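Local coordinates for protein EvpC (PDB 3EAA) that probably serves as the Hcp-type component of the type VI secretion system, a secreted protein whose six copies make up the assembly, at residues I7-V12 with Q78-L83; A52-L57 with F128-V133. All coordinates share one frame; numbering follows the deposited sequence.

Contact 1 (I7-V12 with Q78-L83); sequences IKLDKV and QNFPTL
L9 lays its CD2 methyl over one face of the F80 ring, and this CH-pi contact lies in the tightly packed part of the pairing between I7-V12 and Q78-L83. The methyl sits 3.7 Å from the ring centroid of F80, 19° off the normal and offset toward the rim, so the aromatic face is met by a single branch of the leucine. V12 comes to the same ring from another direction, at roughly a right angle: its CG2 lies near the ring plane, 3.5 Å from F80 CE2. Further along, L83 extends its CG anti to the backbone N (chi1 178°), which carries CD1 across to the other segment; there it lies 3.5 Å from I7 CD1 and 3.7 Å from L9 CG. L70 of helix 67-76 packs on L9 and A73 on F80, while L57 and V59 of strand 52-62 meet I7. The solvent side is built differently. D10 directs its side chain toward the P81-T82 corner, where the position of the carboxylate against P81 is doubtful; two residues back, K8 leads its side chain away. Between the two sides the CA-H of L83 points at K8 O (CA to O 3.3 Å, angle at the hydrogen 151°). At P81 the 78-83 segment turns a corner: F80 is backbone hydrogen-bonded to V105, L83 to F102. An apolar inner flank and a more polar outer one, on neighbouring antiparallel strands 4-9 and 80-88, are consistent with a strand pair in the wall of the Hcp-type beta-barrel.

Contact 2 (A52-L57 with F128-V133); sequences AMMSVL and FAYKEV
Y130 and S55 meet just past the point where strands 52-62 and 123-129, neighbours in an antiparallel sheet of the Hcp-type beta-barrel, part. Backbone hydrogen bonding is confined to the L57-F128 pair, a hydrogen-bonded antiparallel pair: F128 N gives a nearly straight bond to L57 O (3.0 Å, 172°), and L57 N returns a weak one to F128 O at 3.3 Å. Beyond A129 the backbone of 128-133 turns away, and K131 and E132 form a classic beta bulge opposite T103 as strand 132-134 joins the other sheet. Apolar packing follows the same division. L57 and F128 lie side by side and point the same way, with L57 CD2 4.1 Å from F128 CD1, on a face against which L83 of strand 80-88 packs. At the far end the selenomethionine M54, its chain bent near the tip, brings CE to within 4.0 Å of V133 CG1; W32 and A34 pack on M54 as well. The charged ends have partners elsewhere: K131 NZ bonds T44 O and G46 O of a second subunit, and E132 OE2 bonds S156 OG. Within the 52-57 segment, S55 OG donates to V56 O at 2.9 Å. A side-chain-to-backbone bond spans the place where the strands diverge. Y130 sets its CG between the backbone N and the carbonyl carbon (chi1 52°), which swings the ring toward S55 and V56, and its hydroxyl is gripped twice, also bonding W32 NE1. The S55 carbonyl lies at the ring edge, and Y130 OH donates to S55 O at 2.6 Å, in the carbonyl plane.

Contacts 1 and 2 are centred about 15 Å apart, yet they share a continuous apolar layer. L57 of contact 2 places its CD2 3.9 Å from L83 CD2 and 4.0 Å from I7 CD1, both of contact 1, and L83 CD2 also lies 4.0 Å from F128 CG. Along the chain the four segments alternate, 7-12, 52-57, 78-83 and 128-133, so the two pairings interlock the fold across long intervening stretches of sequence. Contact 1 joins neighbouring strands of the larger sheet; contact 2 starts in the smaller sheet and passes into the larger at strand 132-134. Beside contact 1, N79 packs on L47 of the second subunit, whereas K131 in segment 128-133 hydrogen-bonds that subunit.

Contact 1 (I7-V12 with Q78-L83)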
ATOM      1  N   ILE A   7       3.760  19.793  25.385  1.00 24.03           N
ATOM      2  CA  ILE A   7       2.552  20.529  25.031  1.00 30.06           C
ATOM      3  C   ILE A   7       1.682  20.855  26.250  1.00 22.79           C
ATOM      4  O   ILE A   7       1.453  20.002  27.104  1.00 20.45           O
ATOM      5  CB  ILE A   7       1.726  19.766  23.979  1.00 29.60           C
ATOM      6  CG1 ILE A   7       0.832  20.729  23.201  1.00 22.57           C
ATOM      7  CG2 ILE A   7       0.909  18.645  24.623  1.00 28.96           C
ATOM      8  CD1 ILE A   7       0.028  20.058  22.125  1.00 25.62           C
ATOM      9  N   LYS A   8       1.197  22.093  26.316  1.00 22.28           N
ATOM     10  CA  LYS A   8       0.452  22.576  27.479  1.00 24.75           C
ATOM     11  C   LYS A   8      -1.000  22.962  27.199  1.00 29.35           C
ATOM     12  O   LYS A   8      -1.304  23.635  26.213  1.00 20.50           O
ATOM     13  CB  LYS A   8       1.161  23.764  28.116  1.00 29.44           C
ATOM     14  CG  LYS A   8       0.267  24.568  29.034  1.00 31.35           C
ATOM     15  CD  LYS A   8       1.059  25.637  29.760  1.00 39.49           C
ATOM     16  CE  LYS A   8       0.287  26.174  30.958  1.00 44.65           C
ATOM     17  NZ  LYS A   8       1.185  26.801  31.978  1.00 31.57           N
ATOM     18  N   LEU A   9      -1.882  22.524  28.099  1.00 43.98           N
ATOM     19  CA  LEU A   9      -3.313  22.810  28.038  1.00 25.01           C
ATOM     20  C   LEU A   9      -3.755  23.452  29.336  1.00 28.18           C
ATOM     21  O   LEU A   9      -3.282  23.085  30.412  1.00 29.14           O
ATOM     22  CB  LEU A   9      -4.108  21.524  27.870  1.00 28.34           C
ATOM     23  CG  LEU A   9      -4.430  20.972  26.487  1.00 32.62           C
ATOM     24  CD1 LEU A   9      -4.665  19.478  26.607  1.00 27.44           C
ATOM     25  CD2 LEU A   9      -5.648  21.659  25.895  1.00 18.60           C
ATOM     26  N   ASP A  10      -4.681  24.396  29.230  1.00 33.46           N
ATOM     27  CA  ASP A  10      -5.166  25.132  30.389  1.00 29.67           C
ATOM     28  C   ASP A  10      -5.951  24.244  31.342  1.00 26.57           C
ATOM     29  O   ASP A  10      -6.994  23.701  30.984  1.00 24.28           O
ATOM     30  CB  ASP A  10      -6.010  26.320  29.941  1.00 33.96           C
ATOM     31  CG  ASP A  10      -5.191  27.350  29.200  1.00 42.96           C
ATOM     32  OD1 ASP A  10      -4.074  27.655  29.677  1.00 36.48           O
ATOM     33  OD2 ASP A  10      -5.654  27.846  28.149  1.00 29.77           O
ATOM     34  N   LYS A  11      -5.428  24.109  32.556  1.00 26.58           N
ATOM     35  CA  LYS A  11      -6.023  23.262  33.594  1.00 34.30           C
ATOM     36  C   LYS A  11      -6.130  21.801  33.149  1.00 30.51           C
ATOM     37  O   LYS A  11      -7.198  21.200  33.221  1.00 37.22           O
ATOM     38  CB  LYS A  11      -7.391  23.800  34.054  1.00 32.63           C
ATOM     39  CG  LYS A  11      -7.321  24.897  35.141  1.00 53.37           C
ATOM     40  CD  LYS A  11      -8.708  25.332  35.656  1.00 30.66           C
ATOM     41  CE  LYS A  11      -9.436  26.220  34.650  1.00 53.23           C
ATOM     42  NZ  LYS A  11     -10.867  26.468  34.999  1.00 68.27           N
ATOM     43  N   VAL A  12      -5.013  21.242  32.687  1.00 28.58           N
ATOM     44  CA  VAL A  12      -4.959  19.861  32.201  1.00 24.85           C
ATOM     45  C   VAL A  12      -3.572  19.261  32.429  1.00 22.21           C
ATOM     46  O   VAL A  12      -2.774  19.131  31.505  1.00 22.36           O
ATOM     47  CB  VAL A  12      -5.316  19.745  30.696  1.00 26.54           C
ATOM     48  CG1 VAL A  12      -5.237  18.292  30.240  1.00 25.88           C
ATOM     49  CG2 VAL A  12      -6.702  20.301  30.422  1.00 15.69           C
ATOM     50  N   GLN A  78     -15.027  20.193  24.410  1.00 18.17           N
ATOM     51  CA  GLN A  78     -14.547  21.133  25.420  1.00 23.20           C
ATOM     52  C   GLN A  78     -13.649  22.219  24.852  1.00 29.03           C
ATOM     53  O   GLN A  78     -12.681  21.917  24.148  1.00 34.35           O
ATOM     54  CB  GLN A  78     -13.817  20.382  26.533  1.00 26.04           C
ATOM     55  CG  GLN A  78     -13.419  21.244  27.706  1.00 29.22           C
ATOM     56  CD  GLN A  78     -12.834  20.427  28.847  1.00 44.75           C
ATOM     57  OE1 GLN A  78     -11.954  20.899  29.570  1.00 51.85           O
ATOM     58  NE2 GLN A  78     -13.319  19.194  29.012  1.00 21.95           N
ATOM     59  N   ASN A  79     -13.969  23.478  25.163  1.00 28.41           N
ATOM     60  CA  ASN A  79     -13.176  24.614  24.689  1.00 22.20           C
ATOM     61  C   ASN A  79     -12.031  25.007  25.608  1.00 31.46           C
ATOM     62  O   ASN A  79     -12.244  25.292  26.790  1.00 28.10           O
ATOM     63  CB  ASN A  79     -14.055  25.840  24.458  1.00 26.19           C
ATOM     64  CG  ASN A  79     -14.954  25.689  23.256  1.00 34.50           C
ATOM     65  OD1 ASN A  79     -15.315  24.574  22.885  1.00 30.97           O
ATOM     66  ND2 ASN A  79     -15.326  26.813  22.635  1.00 32.29           N
ATOM     67  N   PHE A  80     -10.822  25.034  25.052  1.00 30.04           N
ATOM     68  CA  PHE A  80      -9.659  25.551  25.763  1.00 24.76           C
ATOM     69  C   PHE A  80      -9.210  26.887  25.177  1.00 23.89           C
ATOM     70  O   PHE A  80      -9.375  27.151  23.990  1.00 21.54           O
ATOM     71  CB  PHE A  80      -8.511  24.553  25.727  1.00 21.85           C
ATOM     72  CG  PHE A  80      -8.875  23.201  26.237  1.00 27.39           C
ATOM     73  CD1 PHE A  80      -9.577  22.323  25.444  1.00 22.79           C
ATOM     74  CD2 PHE A  80      -8.502  22.803  27.508  1.00 32.28           C
ATOM     75  CE1 PHE A  80      -9.906  21.076  25.910  1.00 25.84           C
ATOM     76  CE2 PHE A  80      -8.832  21.557  27.974  1.00 19.57           C
ATOM     77  CZ  PHE A  80      -9.532  20.696  27.175  1.00 17.49           C
ATOM     78  N   PRO A  81      -8.656  27.748  26.024  1.00 28.98           N
ATOM     79  CA  PRO A  81      -8.260  29.069  25.543  1.00 25.58           C
ATOM     80  C   PRO A  81      -6.973  28.977  24.764  1.00 23.56           C
ATOM     81  O   PRO A  81      -6.746  29.730  23.820  1.00 18.96           O
ATOM     82  CB  PRO A  81      -7.984  29.835  26.840  1.00 33.25           C
ATOM     83  CG  PRO A  81      -8.547  28.976  27.954  1.00 45.63           C
ATOM     84  CD  PRO A  81      -8.436  27.589  27.471  1.00 40.29           C
ATOM     85  N   THR A  82      -6.124  28.046  25.170  1.00 31.48           N
ATOM     86  CA  THR A  82      -4.739  28.095  24.748  1.00 26.48           C
ATOM     87  C   THR A  82      -4.033  26.757  24.808  1.00 25.37           C
ATOM     88  O   THR A  82      -4.005  26.093  25.842  1.00 19.83           O
ATOM     89  CB  THR A  82      -3.971  29.081  25.628  1.00 22.75           C
ATOM     90  OG1 THR A  82      -4.401  30.410  25.322  1.00 11.71           O
ATOM     91  CG2 THR A  82      -2.474  28.954  25.403  1.00 36.11           C
ATOM     92  N   LEU A  83      -3.442  26.388  23.682  1.00 24.58           N
ATOM     93  CA  LEU A  83      -2.563  25.240  23.607  1.00 21.48           C
ATOM     94  C   LEU A  83      -1.176  25.711  23.173  1.00 16.62           C
ATOM     95  O   LEU A  83      -1.031  26.361  22.145  1.00 13.73           O
ATOM     96  CB  LEU A  83      -3.109  24.229  22.606  1.00 16.73           C
ATOM     97  CG  LEU A  83      -2.217  23.008  22.443  1.00 15.61           C
ATOM     98  CD1 LEU A  83      -2.431  22.078  23.621  1.00 19.97           C
ATOM     99  CD2 LEU A  83      -2.496  22.312  21.132  1.00 16.55           C
TER

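Contact 2 (A52-L57 with F128-V133)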
ATOM      1  N   ALA A  52      -6.851  31.092   2.376  1.00 20.91           N
ATOM      2  CA  ALA A  52      -5.899  30.521   3.281  1.00 22.76           C
ATOM      3  C   ALA A  52      -6.328  29.350   4.058  1.00 28.04           C
ATOM      4  O   ALA A  52      -7.351  29.356   4.631  1.00 38.34           O
ATOM      5  CB  ALA A  52      -5.507  31.517   4.186  1.00 28.22           C
HETATM    6  N   MSE A  53      -5.505  28.347   4.150  1.00 23.91           N
HETATM    7  CA  MSE A  53      -5.860  27.370   5.081  1.00 20.25           C
HETATM    8  C   MSE A  53      -4.949  26.572   5.846  1.00 22.88           C
HETATM    9  O   MSE A  53      -3.903  26.277   5.412  1.00 19.71           O
HETATM   10  CB  MSE A  53      -7.014  26.583   4.641  1.00 47.89           C
HETATM   11  CG  MSE A  53      -7.730  25.932   5.775  1.00 79.46           C
HETATM   12 SE   MSE A  53      -9.992  26.304   5.835  1.00128.51          SE
HETATM   13  CE  MSE A  53      -8.909  25.528   7.698  1.00105.95           C
HETATM   14  N   MSE A  54      -5.447  26.160   6.994  1.00 30.39           N
HETATM   15  CA  MSE A  54      -4.708  25.493   8.023  1.00 24.81           C
HETATM   16  C   MSE A  54      -5.240  24.162   8.446  1.00 18.19           C
HETATM   17  O   MSE A  54      -6.390  23.886   8.370  1.00 19.46           O
HETATM   18  CB  MSE A  54      -4.472  26.424   9.193  1.00 23.43           C
HETATM   19  CG  MSE A  54      -4.201  27.764   8.821  1.00 21.30           C
HETATM   20 SE   MSE A  54      -4.469  29.145  10.604  1.00 50.87          SE
HETATM   21  CE  MSE A  54      -2.441  28.243  10.185  1.00 30.12           C
ATOM     22  N   SER A  55      -4.339  23.324   8.904  1.00 19.65           N
ATOM     23  CA  SER A  55      -4.659  21.986   9.354  1.00 25.25           C
ATOM     24  C   SER A  55      -4.736  21.707  10.821  1.00 22.22           C
ATOM     25  O   SER A  55      -4.226  22.424  11.594  1.00 21.71           O
ATOM     26  CB  SER A  55      -3.807  20.934   8.667  1.00 16.36           C
ATOM     27  OG  SER A  55      -2.725  20.570   9.418  1.00 17.23           O
ATOM     28  N   VAL A  56      -5.411  20.654  11.210  1.00 18.59           N
ATOM     29  CA  VAL A  56      -5.410  20.307  12.612  1.00 16.48           C
ATOM     30  C   VAL A  56      -3.985  19.948  12.995  1.00 17.66           C
ATOM     31  O   VAL A  56      -3.150  19.680  12.125  1.00 20.54           O
ATOM     32  CB  VAL A  56      -6.347  19.126  12.870  1.00 14.93           C
ATOM     33  CG1 VAL A  56      -6.457  18.855  14.343  1.00 17.58           C
ATOM     34  CG2 VAL A  56      -7.719  19.422  12.289  1.00 12.09           C
ATOM     35  N   LEU A  57      -3.698  19.976  14.292  1.00 16.77           N
ATOM     36  CA  LEU A  57      -2.418  19.504  14.795  1.00 17.52           C
ATOM     37  C   LEU A  57      -2.632  18.087  15.273  1.00 20.81           C
ATOM     38  O   LEU A  57      -3.602  17.810  15.971  1.00 24.69           O
ATOM     39  CB  LEU A  57      -1.951  20.364  15.960  1.00 18.01           C
ATOM     40  CG  LEU A  57      -0.773  19.809  16.757  1.00 16.39           C
ATOM     41  CD1 LEU A  57       0.544  20.187  16.115  1.00 21.29           C
ATOM     42  CD2 LEU A  57      -0.811  20.311  18.182  1.00 15.36           C
ATOM     43  N   PHE A 128      -6.142  18.218  17.454  1.00 23.38           N
ATOM     44  CA  PHE A 128      -6.496  19.469  18.088  1.00 14.95           C
ATOM     45  C   PHE A 128      -6.954  20.499  17.068  1.00 22.21           C
ATOM     46  O   PHE A 128      -6.149  21.017  16.291  1.00 21.57           O
ATOM     47  CB  PHE A 128      -5.294  20.016  18.832  1.00 12.55           C
ATOM     48  CG  PHE A 128      -4.992  19.295  20.103  1.00 14.21           C
ATOM     49  CD1 PHE A 128      -3.898  18.469  20.192  1.00 14.17           C
ATOM     50  CD2 PHE A 128      -5.790  19.463  21.218  1.00 16.08           C
ATOM     51  CE1 PHE A 128      -3.606  17.816  21.366  1.00 16.79           C
ATOM     52  CE2 PHE A 128      -5.500  18.819  22.392  1.00 13.07           C
ATOM     53  CZ  PHE A 128      -4.406  17.991  22.470  1.00  8.67           C
ATOM     54  N   ALA A 129      -8.254  20.784  17.064  1.00 18.78           N
ATOM     55  CA  ALA A 129      -8.789  21.873  16.252  1.00 19.49           C
ATOM     56  C   ALA A 129      -8.624  23.215  16.983  1.00 16.24           C
ATOM     57  O   ALA A 129      -8.597  23.253  18.212  1.00 12.83           O
ATOM     58  CB  ALA A 129     -10.235  21.611  15.915  1.00 13.20           C
ATOM     59  N   TYR A 130      -8.507  24.306  16.230  1.00 13.76           N
ATOM     60  CA  TYR A 130      -8.199  25.615  16.819  1.00 18.16           C
ATOM     61  C   TYR A 130      -8.743  26.807  16.020  1.00 20.58           C
ATOM     62  O   TYR A 130      -9.422  26.636  15.011  1.00 24.54           O
ATOM     63  CB  TYR A 130      -6.683  25.764  17.037  1.00 19.49           C
ATOM     64  CG  TYR A 130      -5.824  25.483  15.812  1.00 17.34           C
ATOM     65  CD1 TYR A 130      -5.697  24.194  15.299  1.00 16.91           C
ATOM     66  CD2 TYR A 130      -5.129  26.506  15.184  1.00 18.02           C
ATOM     67  CE1 TYR A 130      -4.914  23.945  14.193  1.00 19.23           C
ATOM     68  CE2 TYR A 130      -4.343  26.262  14.078  1.00 16.56           C
ATOM     69  CZ  TYR A 130      -4.241  24.983  13.588  1.00 21.16           C
ATOM     70  OH  TYR A 130      -3.456  24.752  12.482  1.00 21.72           O
ATOM     71  N   LYS A 131      -8.451  28.017  16.486  1.00 19.74           N
ATOM     72  CA  LYS A 131      -8.876  29.225  15.785  1.00 17.23           C
ATOM     73  C   LYS A 131      -7.683  30.054  15.338  1.00 24.69           C
ATOM     74  O   LYS A 131      -7.692  30.622  14.246  1.00 25.26           O
ATOM     75  CB  LYS A 131      -9.788  30.082  16.665  1.00 18.82           C
ATOM     76  CG  LYS A 131     -11.225  29.598  16.740  1.00 22.85           C
ATOM     77  CD  LYS A 131     -11.895  29.630  15.382  1.00 24.20           C
ATOM     78  CE  LYS A 131     -13.381  29.359  15.513  1.00 31.62           C
ATOM     79  NZ  LYS A 131     -14.051  29.253  14.194  1.00 31.47           N
ATOM     80  N   GLU A 132      -6.660  30.126  16.187  1.00 19.64           N
ATOM     81  CA  GLU A 132      -5.509  30.983  15.927  1.00 21.93           C
ATOM     82  C   GLU A 132      -4.205  30.324  16.382  1.00 19.81           C
ATOM     83  O   GLU A 132      -4.229  29.354  17.128  1.00 24.97           O
ATOM     84  CB  GLU A 132      -5.700  32.338  16.613  1.00 27.72           C
ATOM     85  CG  GLU A 132      -6.900  33.128  16.097  1.00 24.00           C
ATOM     86  CD  GLU A 132      -7.120  34.424  16.856  1.00 28.25           C
ATOM     87  OE1 GLU A 132      -6.862  34.460  18.079  1.00 20.54           O
ATOM     88  OE2 GLU A 132      -7.565  35.409  16.232  1.00 28.02           O
ATOM     89  N   VAL A 133      -3.071  30.856  15.939  1.00 22.13           N
ATOM     90  CA  VAL A 133      -1.789  30.204  16.184  1.00 17.15           C
ATOM     91  C   VAL A 133      -0.596  31.061  15.786  1.00 19.99           C
ATOM     92  O   VAL A 133      -0.730  31.989  14.995  1.00 25.84           O
ATOM     93  CB  VAL A 133      -1.678  28.915  15.381  1.00 22.36           C
ATOM     94  CG1 VAL A 133      -1.413  29.251  13.911  1.00 21.49           C
ATOM     95  CG2 VAL A 133      -0.565  28.050  15.938  1.00 26.83           C
TER